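Local atomic coordinates of phosphodiesterase (Candida albicans, PDB entry 6CPU), a protein that belongs to the phosphodiesterase family of HD-type proteins, and is a mostly helical protein holding a zinc and a magnesium ion. Residues H27-C30 with H31-K35. Residues are numbered along the deposited sequence; the frame is centred on the assembly and turned at random.
Sequences HLIC and HLFKK
Residues 27-35 are continuous, and most of them lie on helix 25-34, in which the amides of His31, Leu32, Phe33 and Lys34 each donate to the carbonyl four residues earlier, from Phe33 N to Ile29 O at 2.9 Å to a longer last bond, Lys34 N to Cys30 O, at 3.2 Å. Two apolar i, i+4 pairs share the buried side. Leu28 and Leu32 lie alongside each other and point the same way, with CD2 of Leu28 against CD1 of Leu32 at 3.7 Å; with Leu28 CG opposite its own backbone N (chi1 -165°), the isobutyl end is set alongside Leu32, CD2 being the methyl on that side. The second pair is tighter: Ile29 CG2 approaches the Phe33 ring obliquely at its CD2-CE2 side, 3.4 Å from CE2. Phe95 and Phe196 both meet this ring edge-to-face. Elsewhere on the helix, CB of His31 rests 3.3 Å from Leu28 O, while chi1 of 175° carries the imidazole away from the preceding turn, and its NE2 hydrogen-bonds OE2 of Glu3 on strand 2-6. The same carboxylate oxygen forms a salt bridge with Lys35 NZ, outside the two segments. CG of Lys34, anti to the carbonyl carbon, lies 3.5 Å from Cys30 O, and the bend at chi3 (-77°) turns CE back to 3.7 Å from the same Cys30 O. With Leu28 and Leu32 both touching Leu5 of strand 2-6, and Ile29 and Leu32 reaching helix 84-94, the arrangement is that of an amphipathic alpha-helix laid against the N-terminal parallel beta-sheet, its Phe33 end meeting the helical part of the chain.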
ATOM      1  N   HIS A  27     -21.956  -7.821  10.529  1.00 24.38           N
ATOM      2  CA  HIS A  27     -21.630  -6.603  11.257  1.00 25.46           C
ATOM      3  C   HIS A  27     -20.252  -6.677  11.949  1.00 24.04           C
ATOM      4  O   HIS A  27     -19.503  -5.681  11.985  1.00 22.31           O
ATOM      5  CB  HIS A  27     -22.734  -6.244  12.246  1.00 28.62           C
ATOM      6  CG  HIS A  27     -23.964  -5.684  11.598  1.00 32.04           C
ATOM      7  ND1 HIS A  27     -25.220  -5.811  12.154  1.00 34.17           N
ATOM      8  CD2 HIS A  27     -24.130  -4.990  10.448  1.00 34.47           C
ATOM      9  CE1 HIS A  27     -26.105  -5.214  11.377  1.00 35.12           C
ATOM     10  NE2 HIS A  27     -25.471  -4.710  10.334  1.00 35.54           N
ATOM     11  N   LEU A  28     -19.909  -7.850  12.476  1.00 22.58           N
ATOM     12  CA  LEU A  28     -18.566  -8.084  13.041  1.00 22.76           C
ATOM     13  C   LEU A  28     -17.468  -7.869  11.976  1.00 21.46           C
ATOM     14  O   LEU A  28     -16.470  -7.180  12.225  1.00 20.62           O
ATOM     15  CB  LEU A  28     -18.481  -9.498  13.629  1.00 23.60           C
ATOM     16  CG  LEU A  28     -17.297  -9.774  14.555  1.00 24.41           C
ATOM     17  CD1 LEU A  28     -17.610 -10.907  15.534  1.00 25.29           C
ATOM     18  CD2 LEU A  28     -16.053 -10.118  13.759  1.00 25.24           C
ATOM     19  N   ILE A  29     -17.679  -8.421  10.787  1.00 20.01           N
ATOM     20  CA  ILE A  29     -16.738  -8.245   9.662  1.00 21.44           C
ATOM     21  C   ILE A  29     -16.583  -6.760   9.302  1.00 21.67           C
ATOM     22  O   ILE A  29     -15.465  -6.282   9.093  1.00 19.87           O
ATOM     23  CB  ILE A  29     -17.166  -9.065   8.429  1.00 21.98           C
ATOM     24  CG1 ILE A  29     -16.961 -10.561   8.697  1.00 22.74           C
ATOM     25  CG2 ILE A  29     -16.352  -8.689   7.204  1.00 22.16           C
ATOM     26  CD1 ILE A  29     -17.634 -11.464   7.675  1.00 23.58           C
ATOM     27  N   CYS A  30     -17.692  -6.025   9.276  1.00 20.48           N
ATOM     28  CA  CYS A  30     -17.639  -4.605   8.926  1.00 22.38           C
ATOM     29  C   CYS A  30     -16.833  -3.811   9.949  1.00 21.07           C
ATOM     30  O   CYS A  30     -16.089  -2.905   9.586  1.00 22.12           O
ATOM     31  CB  CYS A  30     -19.032  -4.026   8.781  1.00 24.23           C
ATOM     32  SG  CYS A  30     -19.885  -4.627   7.315  1.00 27.06           S
ATOM     33  N   HIS A  31     -16.982  -4.156  11.222  1.00 20.98           N
ATOM     34  CA  HIS A  31     -16.176  -3.564  12.294  1.00 20.72           C
ATOM     35  C   HIS A  31     -14.684  -3.791  12.028  1.00 20.32           C
ATOM     36  O   HIS A  31     -13.872  -2.873  12.201  1.00 20.62           O
ATOM     37  CB  HIS A  31     -16.603  -4.193  13.622  1.00 21.27           C
ATOM     38  CG  HIS A  31     -15.785  -3.786  14.802  1.00 21.84           C
ATOM     39  ND1 HIS A  31     -15.955  -2.580  15.448  1.00 22.82           N
ATOM     40  CD2 HIS A  31     -14.830  -4.448  15.491  1.00 22.77           C
ATOM     41  CE1 HIS A  31     -15.127  -2.512  16.474  1.00 23.37           C
ATOM     42  NE2 HIS A  31     -14.429  -3.630  16.519  1.00 23.14           N
ATOM     43  N   LEU A  32     -14.332  -5.011  11.612  1.00 18.45           N
ATOM     44  CA  LEU A  32     -12.939  -5.357  11.337  1.00 19.07           C
ATOM     45  C   LEU A  32     -12.404  -4.606  10.129  1.00 18.55           C
ATOM     46  O   LEU A  32     -11.282  -4.134  10.180  1.00 19.36           O
ATOM     47  CB  LEU A  32     -12.774  -6.865  11.136  1.00 18.49           C
ATOM     48  CG  LEU A  32     -13.072  -7.723  12.358  1.00 18.22           C
ATOM     49  CD1 LEU A  32     -12.945  -9.167  11.945  1.00 18.57           C
ATOM     50  CD2 LEU A  32     -12.136  -7.410  13.514  1.00 19.30           C
ATOM     51  N   PHE A  33     -13.190  -4.501   9.046  1.00 18.79           N
ATOM     52  CA  PHE A  33     -12.738  -3.774   7.833  1.00 19.50           C
ATOM     53  C   PHE A  33     -12.387  -2.316   8.142  1.00 19.00           C
ATOM     54  O   PHE A  33     -11.464  -1.765   7.538  1.00 20.47           O
ATOM     55  CB  PHE A  33     -13.775  -3.818   6.708  1.00 20.44           C
ATOM     56  CG  PHE A  33     -13.683  -5.036   5.817  1.00 20.24           C
ATOM     57  CD1 PHE A  33     -12.509  -5.355   5.145  1.00 19.84           C
ATOM     58  CD2 PHE A  33     -14.800  -5.842   5.613  1.00 20.50           C
ATOM     59  CE1 PHE A  33     -12.442  -6.466   4.321  1.00 20.26           C
ATOM     60  CE2 PHE A  33     -14.737  -6.937   4.782  1.00 20.04           C
ATOM     61  CZ  PHE A  33     -13.565  -7.255   4.132  1.00 19.68           C
ATOM     62  N   LYS A  34     -13.121  -1.701   9.073  1.00 19.44           N
ATOM     63  CA  LYS A  34     -12.938  -0.287   9.397  1.00 20.45           C
ATOM     64  C   LYS A  34     -11.687   0.005  10.219  1.00 21.39           C
ATOM     65  O   LYS A  34     -11.256   1.159  10.289  1.00 20.74           O
ATOM     66  CB  LYS A  34     -14.180   0.268  10.109  1.00 21.74           C
ATOM     67  CG  LYS A  34     -15.330   0.492   9.144  1.00 22.96           C
ATOM     68  CD  LYS A  34     -16.469   1.296   9.742  1.00 25.51           C
ATOM     69  CE  LYS A  34     -17.313   0.462  10.671  1.00 28.15           C
ATOM     70  NZ  LYS A  34     -18.604   1.162  10.950  1.00 29.55           N
ATOM     71  N   LYS A  35     -11.083  -1.028  10.807  1.00 22.02           N
ATOM     72  CA  LYS A  35      -9.870  -0.846  11.613  1.00 22.69           C
ATOM     73  C   LYS A  35      -8.685  -0.190  10.883  1.00 21.66           C
ATOM     74  O   LYS A  35      -7.883   0.536  11.514  1.00 22.41           O
ATOM     75  CB  LYS A  35      -9.468  -2.164  12.271  1.00 23.65           C
ATOM     76  CG  LYS A  35     -10.461  -2.515  13.369  1.00 25.17           C
ATOM     77  CD  LYS A  35     -10.025  -3.687  14.200  1.00 27.64           C
ATOM     78  CE  LYS A  35     -10.945  -3.852  15.391  1.00 28.52           C
ATOM     79  NZ  LYS A  35     -10.633  -2.879  16.470  1.00 29.16           N
TER